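Local coordinates for protein carbohydrate kinase (Agrobacterium tumefaciens, PDB 2NWH) that probably phosphorylates a sugar or related small substrate at the expense of ATP, as a carbohydrate kinase of the pfkB (ribokinase-like) family, at residues W34-G39 / G68-E73; A97-E100 / N104-I107; R121-R126 / L149-L154; S226-F231 / E273-G278. One frame throughout, in Å; residues are numbered along the deposited sequence.

Interaction 1: residues W34-G39 / G68-E73; sequences WMEEAG and GEVVAE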
loop_
_atom_site.group_PDB
_atom_site.type_symbol
_atom_site.label_atom_id
_atom_site.label_comp_id
_atom_site.label_asym_id
_atom_site.label_seq_id
_atom_site.Cartn_x
_atom_site.Cartn_y
_atom_site.Cartn_z
ATOM N N TRP A 34 6.149 -24.901 -4.490
ATOM C CA TRP A 34 6.096 -23.434 -4.691
ATOM C C TRP A 34 4.650 -22.973 -4.609
ATOM O O TRP A 34 3.775 -23.652 -5.199
ATOM C CB TRP A 34 6.633 -23.071 -6.061
ATOM C CG TRP A 34 8.102 -23.143 -6.068
ATOM C CD1 TRP A 34 8.869 -24.171 -6.536
ATOM C CD2 TRP A 34 8.999 -22.175 -5.518
ATOM N NE1 TRP A 34 10.196 -23.889 -6.348
ATOM C CE2 TRP A 34 10.317 -22.668 -5.723
ATOM C CE3 TRP A 34 8.826 -20.920 -4.896
ATOM C CZ2 TRP A 34 11.471 -21.967 -5.292
ATOM C CZ3 TRP A 34 9.969 -20.219 -4.483
ATOM C CH2 TRP A 34 11.282 -20.764 -4.658
ATOM N N MET A 35 4.398 -21.920 -3.822
ATOM C CA MET A 35 3.088 -21.283 -3.769
ATOM C C MET A 35 3.320 -19.933 -4.504
ATOM O O MET A 35 4.334 -19.284 -4.271
ATOM C CB MET A 35 2.666 -21.068 -2.297
ATOM C CG MET A 35 2.352 -22.378 -1.470
ATOM S SD MET A 35 2.320 -22.314 0.416
ATOM C CE MET A 35 3.846 -21.437 0.790
ATOM N N GLU A 36 2.405 -19.535 -5.395
ATOM C CA GLU A 36 2.556 -18.222 -6.075
ATOM C C GLU A 36 1.317 -17.348 -5.830
ATOM O O GLU A 36 0.188 -17.848 -5.809
ATOM C CB GLU A 36 2.699 -18.351 -7.595
ATOM C CG GLU A 36 3.783 -19.194 -8.152
ATOM C CD GLU A 36 3.914 -18.934 -9.661
ATOM O OE1 GLU A 36 2.893 -18.567 -10.309
ATOM O OE2 GLU A 36 5.032 -19.091 -10.185
ATOM N N GLU A 37 1.510 -16.055 -5.652
ATOM C CA GLU A 37 0.374 -15.147 -5.663
ATOM C C GLU A 37 0.835 -13.757 -6.011
ATOM O O GLU A 37 2.017 -13.471 -5.995
ATOM C CB GLU A 37 -0.334 -15.112 -4.322
ATOM C CG GLU A 37 0.532 -14.701 -3.170
ATOM C CD GLU A 37 -0.172 -14.868 -1.823
ATOM O OE1 GLU A 37 -0.806 -15.932 -1.537
ATOM O OE2 GLU A 37 -0.054 -13.912 -1.045
ATOM N N ALA A 38 -0.107 -12.883 -6.294
ATOM C CA ALA A 38 0.290 -11.514 -6.620
ATOM C C ALA A 38 0.487 -10.679 -5.337
ATOM O O ALA A 38 -0.127 -10.938 -4.266
ATOM C CB ALA A 38 -0.756 -10.882 -7.559
ATOM N N GLY A 39 1.345 -9.681 -5.435
ATOM C CA GLY A 39 1.587 -8.746 -4.341
ATOM C C GLY A 39 2.067 -7.396 -4.827
ATOM O O GLY A 39 1.920 -7.080 -6.029
ATOM N N GLY A 68 3.156 -12.363 -15.187
ATOM C CA GLY A 68 2.458 -11.074 -15.338
ATOM C C GLY A 68 0.975 -11.337 -15.500
ATOM O O GLY A 68 0.135 -10.568 -14.999
ATOM N N GLU A 69 0.650 -12.426 -16.198
ATOM C CA GLU A 69 -0.749 -12.823 -16.407
ATOM C C GLU A 69 -1.394 -13.284 -15.092
ATOM O O GLU A 69 -2.588 -13.054 -14.857
ATOM C CB GLU A 69 -0.831 -13.914 -17.495
ATOM C CG GLU A 69 -0.696 -13.384 -18.928
ATOM C CD GLU A 69 -0.377 -14.466 -19.956
ATOM O OE1 GLU A 69 -0.644 -15.669 -19.674
ATOM O OE2 GLU A 69 0.150 -14.113 -21.045
ATOM N N VAL A 70 -0.605 -13.897 -14.213
ATOM C CA VAL A 70 -1.073 -14.272 -12.877
ATOM C C VAL A 70 -1.473 -12.986 -12.073
ATOM O O VAL A 70 -2.516 -12.959 -11.377
ATOM C CB VAL A 70 0.019 -15.066 -12.134
ATOM C CG1 VAL A 70 -0.270 -15.158 -10.659
ATOM C CG2 VAL A 70 0.137 -16.490 -12.722
ATOM N N VAL A 71 -0.655 -11.944 -12.184
ATOM C CA VAL A 71 -0.975 -10.653 -11.531
ATOM C C VAL A 71 -2.257 -10.066 -12.129
ATOM O O VAL A 71 -3.171 -9.606 -11.410
ATOM C CB VAL A 71 0.162 -9.611 -11.680
ATOM C CG1 VAL A 71 -0.246 -8.265 -10.960
ATOM C CG2 VAL A 71 1.439 -10.120 -11.087
ATOM N N ALA A 72 -2.295 -10.016 -13.445
ATOM C CA ALA A 72 -3.492 -9.557 -14.134
ATOM C C ALA A 72 -4.757 -10.313 -13.665
ATOM O O ALA A 72 -5.806 -9.705 -13.407
ATOM C CB ALA A 72 -3.292 -9.685 -15.645
ATOM N N GLU A 73 -4.658 -11.626 -13.531
ATOM C CA GLU A 73 -5.803 -12.435 -13.082
ATOM C C GLU A 73 -6.233 -12.103 -11.659
ATOM O O GLU A 73 -7.451 -12.071 -11.354
ATOM C CB GLU A 73 -5.486 -13.923 -13.191
ATOM C CG GLU A 73 -6.581 -14.863 -12.616
ATOM C CD GLU A 73 -7.922 -14.812 -13.373
ATOM O OE1 GLU A 73 -7.930 -14.538 -14.597
ATOM O OE2 GLU A 73 -8.967 -15.074 -12.736
#
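A38 and V71 make the apolar part of this small contact between strand 34-39 and helix 68-73. The methyl of A38 points at the helix and rests on its backbone, with A38 CB 4.0 Å from V71 CA. One branch of V71 flanks the same methyl, A38 CB to V71 CG2 being 4.2 Å. CG1 of V71 stands anti to the backbone N (chi1 -180°), which places CG2 beside that nitrogen and within touch of A38. F43 of helix 41-51 packs on both side chains, so the pair belongs to a larger apolar patch.

The second kind of contact is a mixed one. Two residues earlier on the same strand, E36 also turns toward the helix, and its OE1 reaches to 4.2 Å from V70 CG2. This is loose van der Waals contact; the other carboxylate oxygen, E36 OE2, forms a salt bridge with R16 of the adjacent strand. V70 in turn touches I14.

No hydrogen bond joins the segments. Packing of an edge strand of a four-stranded sheet against a helix of the alpha/beta body is consistent with the place where the beta lid meets the core domain in ribokinase-like folds.

Interaction 2: residues A97-E100 / N104-I107; sequences AILE and NLVI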
loop_
_atom_site.group_PDB
_atom_site.type_symbol
_atom_site.label_atom_id
_atom_site.label_comp_id
_atom_site.label_asym_id
_atom_site.label_seq_id
_atom_site.Cartn_x
_atom_site.Cartn_y
_atom_site.Cartn_z
ATOM N N ALA A 97 10.903 -16.339 -2.036
ATOM C CA ALA A 97 11.416 -16.716 -0.722
ATOM C C ALA A 97 11.513 -18.233 -0.628
ATOM O O ALA A 97 10.638 -18.983 -1.143
ATOM C CB ALA A 97 10.482 -16.191 0.386
ATOM N N ILE A 98 12.531 -18.696 0.064
ATOM C CA ILE A 98 12.564 -20.108 0.413
ATOM C C ILE A 98 12.482 -20.199 1.949
ATOM O O ILE A 98 13.276 -19.569 2.654
ATOM C CB ILE A 98 13.810 -20.765 -0.178
ATOM C CG1 ILE A 98 13.764 -20.740 -1.737
ATOM C CG2 ILE A 98 14.038 -22.155 0.462
ATOM C CD1 ILE A 98 15.003 -21.351 -2.375
ATOM N N LEU A 99 11.519 -20.966 2.443
ATOM C CA LEU A 99 11.238 -21.129 3.887
ATOM C C LEU A 99 11.468 -22.568 4.328
ATOM O O LEU A 99 11.285 -23.530 3.545
ATOM C CB LEU A 99 9.775 -20.796 4.193
ATOM C CG LEU A 99 9.204 -19.374 4.235
ATOM C CD1 LEU A 99 9.396 -18.684 2.935
ATOM C CD2 LEU A 99 7.703 -19.533 4.566
ATOM N N GLU A 100 11.873 -22.709 5.582
ATOM C CA GLU A 100 11.951 -24.011 6.248
ATOM C C GLU A 100 10.535 -24.535 6.441
ATOM O O GLU A 100 9.571 -23.781 6.307
ATOM C CB GLU A 100 12.652 -23.830 7.601
ATOM C CG GLU A 100 14.126 -23.398 7.409
ATOM C CD GLU A 100 14.941 -23.579 8.668
ATOM O OE1 GLU A 100 15.094 -22.563 9.379
ATOM O OE2 GLU A 100 15.419 -24.715 8.938
ATOM N N ASN A 104 10.240 -20.673 8.977
ATOM C CA ASN A 104 11.338 -19.725 9.079
ATOM C C ASN A 104 11.885 -19.323 7.688
ATOM O O ASN A 104 12.137 -20.191 6.861
ATOM C CB ASN A 104 12.467 -20.303 9.917
ATOM C CG ASN A 104 13.621 -19.331 10.056
ATOM O OD1 ASN A 104 13.446 -18.234 10.588
ATOM N ND2 ASN A 104 14.796 -19.710 9.546
ATOM N N LEU A 105 12.079 -18.020 7.452
ATOM C CA LEU A 105 12.676 -17.542 6.186
ATOM C C LEU A 105 14.158 -17.897 6.120
ATOM O O LEU A 105 14.968 -17.454 6.957
ATOM C CB LEU A 105 12.471 -16.033 6.000
ATOM C CG LEU A 105 13.027 -15.400 4.722
ATOM C CD1 LEU A 105 12.377 -16.077 3.515
ATOM C CD2 LEU A 105 12.812 -13.884 4.658
ATOM N N VAL A 106 14.525 -18.705 5.124
ATOM C CA VAL A 106 15.921 -18.956 4.896
ATOM C C VAL A 106 16.551 -17.761 4.211
ATOM O O VAL A 106 17.596 -17.252 4.677
ATOM C CB VAL A 106 16.175 -20.269 4.088
ATOM C CG1 VAL A 106 17.656 -20.485 3.831
ATOM C CG2 VAL A 106 15.625 -21.510 4.874
ATOM N N ILE A 107 15.957 -17.343 3.088
ATOM C CA ILE A 107 16.527 -16.255 2.282
ATOM C C ILE A 107 15.464 -15.906 1.250
ATOM O O ILE A 107 14.591 -16.725 0.948
ATOM C CB ILE A 107 17.904 -16.665 1.613
ATOM C CG1 ILE A 107 18.681 -15.449 1.087
ATOM C CG2 ILE A 107 17.708 -17.698 0.449
ATOM C CD1 ILE A 107 19.674 -14.863 2.044
#
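The carbonyl oxygen N104 O is gripped by two neighbouring groups of the facing segment: the amide of E100 donates to it, with E100 N to N104 O 2.8 Å, and the CA-H of L99 adds a weaker contact, L99 CA to N104 O being 3.2 Å. The N-H of E100 approaches in the plane of the N104 carbonyl, and the hydrogen bond is fairly straight (163° at the hydrogen). E100 and N104 meet again through their side chains, which run side by side in the same direction. E100 OE1 accepts through its anti lone pair from N104 ND2 at 2.9 Å, lying somewhat out of the plane of the N104 amide, while the carboxylate and amide planes are turned 70° apart. E100 OE2 has a partner of its own in T24.

These bonds close a beta hairpin made of strands 94-99 and 105-111, and its pairing is interrupted by a classic beta bulge in which V106 and I107 both face I98. V106 N bonds to I98 O at 2.9 Å, and I98 N donates to I107 O, one residue further along, at 3.0 Å. Beyond the bulge L99 and L105 form a non-hydrogen-bonded pair. With CG anti to the backbone N (chi1 -179°), L105 brings CD1 to 3.7 Å from A97 CB, and the same methyl also meets L99 CD1. On the far flank V106 CG2 lies 3.5 Å from E100 CG, the two side chains crossing at about a right angle.

Interaction 3: residues R121-R126 / L149-L154; sequences RRLKVR and LTALGL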
loop_
_atom_site.group_PDB
_atom_site.type_symbol
_atom_site.label_atom_id
_atom_site.label_comp_id
_atom_site.label_asym_id
_atom_site.label_seq_id
_atom_site.Cartn_x
_atom_site.Cartn_y
_atom_site.Cartn_z
ATOM N N ARG A 121 9.573 10.539 -18.356
ATOM C CA ARG A 121 9.217 10.598 -19.772
ATOM C C ARG A 121 8.024 9.716 -20.072
ATOM O O ARG A 121 7.080 10.138 -20.735
ATOM C CB ARG A 121 10.441 10.156 -20.567
ATOM C CG ARG A 121 10.274 10.023 -22.033
ATOM C CD ARG A 121 11.668 10.061 -22.666
ATOM N NE ARG A 121 11.524 10.388 -24.071
ATOM C CZ ARG A 121 12.498 10.787 -24.874
ATOM N NH1 ARG A 121 12.214 11.057 -26.137
ATOM N NH2 ARG A 121 13.735 10.923 -24.425
ATOM N N ARG A 122 8.035 8.492 -19.554
ATOM C CA ARG A 122 6.930 7.582 -19.787
ATOM C C ARG A 122 5.664 7.987 -19.038
ATOM O O ARG A 122 4.566 7.765 -19.530
ATOM C CB ARG A 122 7.351 6.137 -19.475
ATOM C CG ARG A 122 8.369 5.562 -20.497
ATOM C CD ARG A 122 8.570 4.078 -20.391
ATOM N NE ARG A 122 9.467 3.638 -21.458
ATOM C CZ ARG A 122 10.733 3.212 -21.328
ATOM N NH1 ARG A 122 11.340 3.089 -20.144
ATOM N NH2 ARG A 122 11.400 2.885 -22.426
ATOM N N LEU A 123 5.820 8.557 -17.838
ATOM C CA LEU A 123 4.671 8.965 -17.051
ATOM C C LEU A 123 3.935 10.092 -17.804
ATOM O O LEU A 123 2.715 10.216 -17.702
ATOM C CB LEU A 123 5.117 9.528 -15.694
ATOM C CG LEU A 123 3.960 9.902 -14.736
ATOM C CD1 LEU A 123 3.278 8.656 -14.058
ATOM C CD2 LEU A 123 4.493 10.826 -13.665
ATOM N N LYS A 124 4.699 10.869 -18.556
ATOM C CA LYS A 124 4.180 12.104 -19.192
ATOM C C LYS A 124 3.448 11.851 -20.510
ATOM O O LYS A 124 3.025 12.803 -21.173
ATOM C CB LYS A 124 5.320 13.116 -19.365
ATOM C CG LYS A 124 5.757 13.775 -18.035
ATOM C CD LYS A 124 7.040 14.620 -18.177
ATOM C CE LYS A 124 7.671 14.862 -16.790
ATOM N NZ LYS A 124 8.984 15.620 -16.766
ATOM N N VAL A 125 3.318 10.594 -20.932
ATOM C CA VAL A 125 2.630 10.299 -22.198
ATOM C C VAL A 125 1.134 10.619 -22.087
ATOM O O VAL A 125 0.559 10.445 -21.024
ATOM C CB VAL A 125 2.866 8.836 -22.696
ATOM C CG1 VAL A 125 4.387 8.542 -22.864
ATOM C CG2 VAL A 125 2.164 7.820 -21.821
ATOM N N ARG A 126 0.494 11.053 -23.183
ATOM C CA ARG A 126 -0.940 11.341 -23.132
ATOM C C ARG A 126 -1.776 10.259 -22.454
ATOM O O ARG A 126 -2.703 10.583 -21.715
ATOM C CB ARG A 126 -1.515 11.556 -24.513
ATOM C CG ARG A 126 -1.332 12.908 -24.981
ATOM C CD ARG A 126 -1.879 13.044 -26.379
ATOM N NE ARG A 126 -1.840 14.449 -26.691
ATOM C CZ ARG A 126 -2.130 14.993 -27.870
ATOM N NH1 ARG A 126 -2.486 14.239 -28.917
ATOM N NH2 ARG A 126 -2.050 16.306 -27.976
ATOM N N LEU A 149 8.068 10.022 -9.174
ATOM C CA LEU A 149 7.203 10.407 -8.100
ATOM C C LEU A 149 7.038 11.922 -8.066
ATOM O O LEU A 149 5.926 12.432 -7.989
ATOM C CB LEU A 149 7.721 9.852 -6.784
ATOM C CG LEU A 149 7.623 8.348 -6.588
ATOM C CD1 LEU A 149 8.520 7.915 -5.444
ATOM C CD2 LEU A 149 6.165 7.959 -6.341
ATOM N N THR A 150 8.126 12.664 -8.239
ATOM C CA THR A 150 8.001 14.127 -8.319
ATOM C C THR A 150 7.134 14.599 -9.510
ATOM O O THR A 150 6.257 15.487 -9.344
ATOM C CB THR A 150 9.383 14.761 -8.380
ATOM O OG1 THR A 150 10.197 14.177 -7.355
ATOM C CG2 THR A 150 9.316 16.300 -8.207
ATOM N N ALA A 151 7.362 14.006 -10.695
ATOM C CA ALA A 151 6.600 14.364 -11.887
ATOM C C ALA A 151 5.122 14.062 -11.703
ATOM O O ALA A 151 4.276 14.872 -12.127
ATOM C CB ALA A 151 7.132 13.643 -13.123
ATOM N N LEU A 152 4.839 12.912 -11.083
ATOM C CA LEU A 152 3.461 12.519 -10.709
ATOM C C LEU A 152 2.814 13.567 -9.794
ATOM O O LEU A 152 1.665 13.982 -10.028
ATOM C CB LEU A 152 3.420 11.144 -10.016
ATOM C CG LEU A 152 2.000 10.666 -9.705
ATOM C CD1 LEU A 152 1.034 10.711 -10.936
ATOM C CD2 LEU A 152 2.004 9.299 -8.987
ATOM N N GLY A 153 3.550 14.003 -8.768
ATOM C CA GLY A 153 3.086 15.113 -7.924
ATOM C C GLY A 153 2.716 16.392 -8.726
ATOM O O GLY A 153 1.625 16.969 -8.543
ATOM N N LEU A 154 3.583 16.817 -9.648
ATOM C CA LEU A 154 3.247 17.964 -10.546
ATOM C C LEU A 154 1.951 17.753 -11.383
ATOM O O LEU A 154 1.133 18.669 -11.513
ATOM C CB LEU A 154 4.410 18.299 -11.469
ATOM C CG LEU A 154 5.451 19.374 -11.114
ATOM C CD1 LEU A 154 6.068 19.182 -9.768
ATOM C CD2 LEU A 154 6.559 19.383 -12.157
#
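L123 meets A151 and L152 on the flank of helix 146-158. That helix is the connection of a beta-alpha-beta crossover, carrying the chain from strand 137-141 to its parallel neighbour 163-166 in the main sheet of the ribokinase-like fold, and L123 comes from the short helix 120-123 beside it. L123 leaves its helix toward helix 146-158, and with CG anti to its own backbone nitrogen (chi1 -176°) its methyl CD2 is the atom that touches.

The two partners offer different surfaces. A151 directs its methyl toward the incoming residue, at 3.9 Å from A151 CB to L123 CD2. L152 lies to one flank and contributes its first carbon, with L152 CB 3.8 Å from L123 CD2; its side chain also touches C140 of strand 137-141 and I132 of helix 126-134. L123 itself is also backed by F118 and V128, which helps to bury it.

K124, exposed to solvent, adds a lighter touch. Its CB does not start toward helix 146-158, but the extended chain brings the far end over to it, and methylene CE lies 3.9 Å from A151 CB. The alanine methyl is therefore touched by two side chains. At the closest point of the contact, L123 CD2 presses on the backbone between A151 and L152, standing 3.3 Å from L152 N and 3.6 Å from L152 CA.

Interaction 4: residues S226-F231 / E273-G278; sequences SEVVAF and EALRQG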
loop_
_atom_site.group_PDB
_atom_site.type_symbol
_atom_site.label_atom_id
_atom_site.label_comp_id
_atom_site.label_asym_id
_atom_site.label_seq_id
_atom_site.Cartn_x
_atom_site.Cartn_y
_atom_site.Cartn_z
ATOM N N SER A 226 -0.556 -1.036 18.343
ATOM C CA SER A 226 -1.681 -0.257 18.867
ATOM C C SER A 226 -1.599 1.291 18.850
ATOM O O SER A 226 -2.549 1.938 19.323
ATOM C CB SER A 226 -1.988 -0.710 20.313
ATOM O OG SER A 226 -2.566 -2.011 20.373
ATOM N N GLU A 227 -0.505 1.897 18.365
ATOM C CA GLU A 227 -0.467 3.375 18.277
ATOM C C GLU A 227 -0.500 3.870 16.827
ATOM O O GLU A 227 0.270 3.393 15.982
ATOM C CB GLU A 227 0.740 3.997 18.995
ATOM C CG GLU A 227 1.109 3.378 20.323
ATOM C CD GLU A 227 2.281 4.081 21.008
ATOM O OE1 GLU A 227 2.114 5.233 21.487
ATOM O OE2 GLU A 227 3.369 3.466 21.094
ATOM N N VAL A 228 -1.393 4.819 16.552
ATOM C CA VAL A 228 -1.523 5.399 15.201
ATOM C C VAL A 228 -1.825 6.885 15.304
ATOM O O VAL A 228 -2.659 7.285 16.110
ATOM C CB VAL A 228 -2.684 4.780 14.393
ATOM C CG1 VAL A 228 -2.504 5.114 12.886
ATOM C CG2 VAL A 228 -2.803 3.271 14.619
ATOM N N VAL A 229 -1.156 7.689 14.475
ATOM C CA VAL A 229 -1.449 9.109 14.359
ATOM C C VAL A 229 -1.898 9.425 12.917
ATOM O O VAL A 229 -1.350 8.863 11.958
ATOM C CB VAL A 229 -0.238 9.969 14.833
ATOM C CG1 VAL A 229 0.985 9.794 13.933
ATOM C CG2 VAL A 229 -0.614 11.449 14.993
ATOM N N ALA A 230 -2.938 10.254 12.782
ATOM C CA ALA A 230 -3.404 10.726 11.469
ATOM C C ALA A 230 -3.413 12.236 11.491
ATOM O O ALA A 230 -3.666 12.831 12.536
ATOM C CB ALA A 230 -4.772 10.201 11.162
ATOM N N PHE A 231 -3.099 12.869 10.365
ATOM C CA PHE A 231 -3.120 14.333 10.292
ATOM C C PHE A 231 -3.490 14.845 8.906
ATOM O O PHE A 231 -3.367 14.117 7.909
ATOM C CB PHE A 231 -1.810 14.939 10.811
ATOM C CG PHE A 231 -0.609 14.716 9.916
ATOM C CD1 PHE A 231 -0.142 15.738 9.092
ATOM C CD2 PHE A 231 0.084 13.502 9.939
ATOM C CE1 PHE A 231 0.997 15.543 8.255
ATOM C CE2 PHE A 231 1.208 13.283 9.105
ATOM C CZ PHE A 231 1.666 14.306 8.263
ATOM N N GLU A 273 -12.718 9.494 12.181
ATOM C CA GLU A 273 -13.449 8.402 11.526
ATOM C C GLU A 273 -12.588 7.559 10.545
ATOM O O GLU A 273 -12.682 6.324 10.517
ATOM C CB GLU A 273 -14.656 8.969 10.785
ATOM C CG GLU A 273 -15.678 9.672 11.665
ATOM C CD GLU A 273 -16.807 10.354 10.870
ATOM O OE1 GLU A 273 -16.526 11.027 9.848
ATOM O OE2 GLU A 273 -17.986 10.223 11.281
ATOM N N ALA A 274 -11.748 8.229 9.763
ATOM C CA ALA A 274 -10.817 7.562 8.832
ATOM C C ALA A 274 -9.799 6.731 9.603
ATOM O O ALA A 274 -9.462 5.599 9.231
ATOM C CB ALA A 274 -10.138 8.587 7.975
ATOM N N LEU A 275 -9.356 7.261 10.728
ATOM C CA LEU A 275 -8.428 6.549 11.583
ATOM C C LEU A 275 -9.024 5.218 12.053
ATOM O O LEU A 275 -8.372 4.162 11.969
ATOM C CB LEU A 275 -8.169 7.387 12.832
ATOM C CG LEU A 275 -6.737 7.469 13.349
ATOM C CD1 LEU A 275 -6.667 8.407 14.581
ATOM C CD2 LEU A 275 -6.270 6.103 13.688
ATOM N N ARG A 276 -10.246 5.286 12.582
ATOM C CA ARG A 276 -10.916 4.069 13.077
ATOM C C ARG A 276 -11.249 3.077 11.963
ATOM O O ARG A 276 -11.218 1.866 12.215
ATOM C CB ARG A 276 -12.149 4.415 13.898
ATOM C CG ARG A 276 -11.765 5.112 15.222
ATOM C CD ARG A 276 -12.960 5.257 16.145
ATOM N NE ARG A 276 -13.342 3.961 16.704
ATOM C CZ ARG A 276 -14.498 3.350 16.458
ATOM N NH1 ARG A 276 -15.384 3.904 15.646
ATOM N NH2 ARG A 276 -14.767 2.186 17.042
ATOM N N GLN A 277 -11.591 3.570 10.767
ATOM C CA GLN A 277 -11.864 2.646 9.650
ATOM C C GLN A 277 -10.602 1.925 9.197
ATOM O O GLN A 277 -10.638 0.706 8.903
ATOM C CB GLN A 277 -12.535 3.327 8.439
ATOM C CG GLN A 277 -12.766 2.316 7.293
ATOM C CD GLN A 277 -13.662 2.813 6.179
ATOM O OE1 GLN A 277 -14.845 3.125 6.389
ATOM N NE2 GLN A 277 -13.109 2.888 4.987
ATOM N N GLY A 278 -9.491 2.668 9.129
ATOM C CA GLY A 278 -8.204 2.099 8.748
ATOM C C GLY A 278 -7.777 1.047 9.765
ATOM O O GLY A 278 -7.313 -0.050 9.405
#
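L275 meets V228 and A230, residues on one face of strand 227-231, and this single leucine makes the whole tight part of the contact. Its CD2 methyl packs on the valine, with L275 CD2 3.9 Å from V228 CB and 4.0 Å from V228 CG1. L275 and V228 run antiparallel alongside one another, touching along their flanks. The branch point of the leucine rests on the alanine, L275 CG to A230 CB being 4.0 Å. A chi1 of -138° lies away from the staggered positions, which suggests some strain in this L275 rotamer. All three side chains are buried, and no polar bond crosses.

Away from L275 the contact thins quickly. A274 directs its methyl toward the strand but stops short of it, packing on Y261 and A264 instead. On the more open side of helix 271-286, R276 NH2 and NE hydrogen-bond to V308 O and P309 O respectively, and E273 OE1 accepts a hydrogen bond from T270 N.

Within the fold, helix 271-286 lies against one face of the main sheet near the edge formed by the C-terminal strand 311-313: L275 also touches A237 and L239 of the neighbouring strand 236-239, while Y261 of helix 255-266 packs on A230.

How the interactions relate
Interactions 3 and 4 are buried contacts of the alpha/beta body, each apolar and each led by a single leucine, one reaching between helices and the other from helix to sheet. They lie apart, their nearest atoms about 16 Å from each other. Interactions 1 and 2 share the small four-stranded sheet and touch each other, W34 CZ3 lying 3.6 Å from A97 O. Interaction 1 ties that sheet to a helix by partly buried packing, whereas interaction 2, largely exposed, lies within the sheet and relies chiefly on backbone hydrogen bonds, with one between side chains. The comparison illustrates a general pattern: hydrogen bonds hold neighbouring strands together, and side-chain packing joins separate layers.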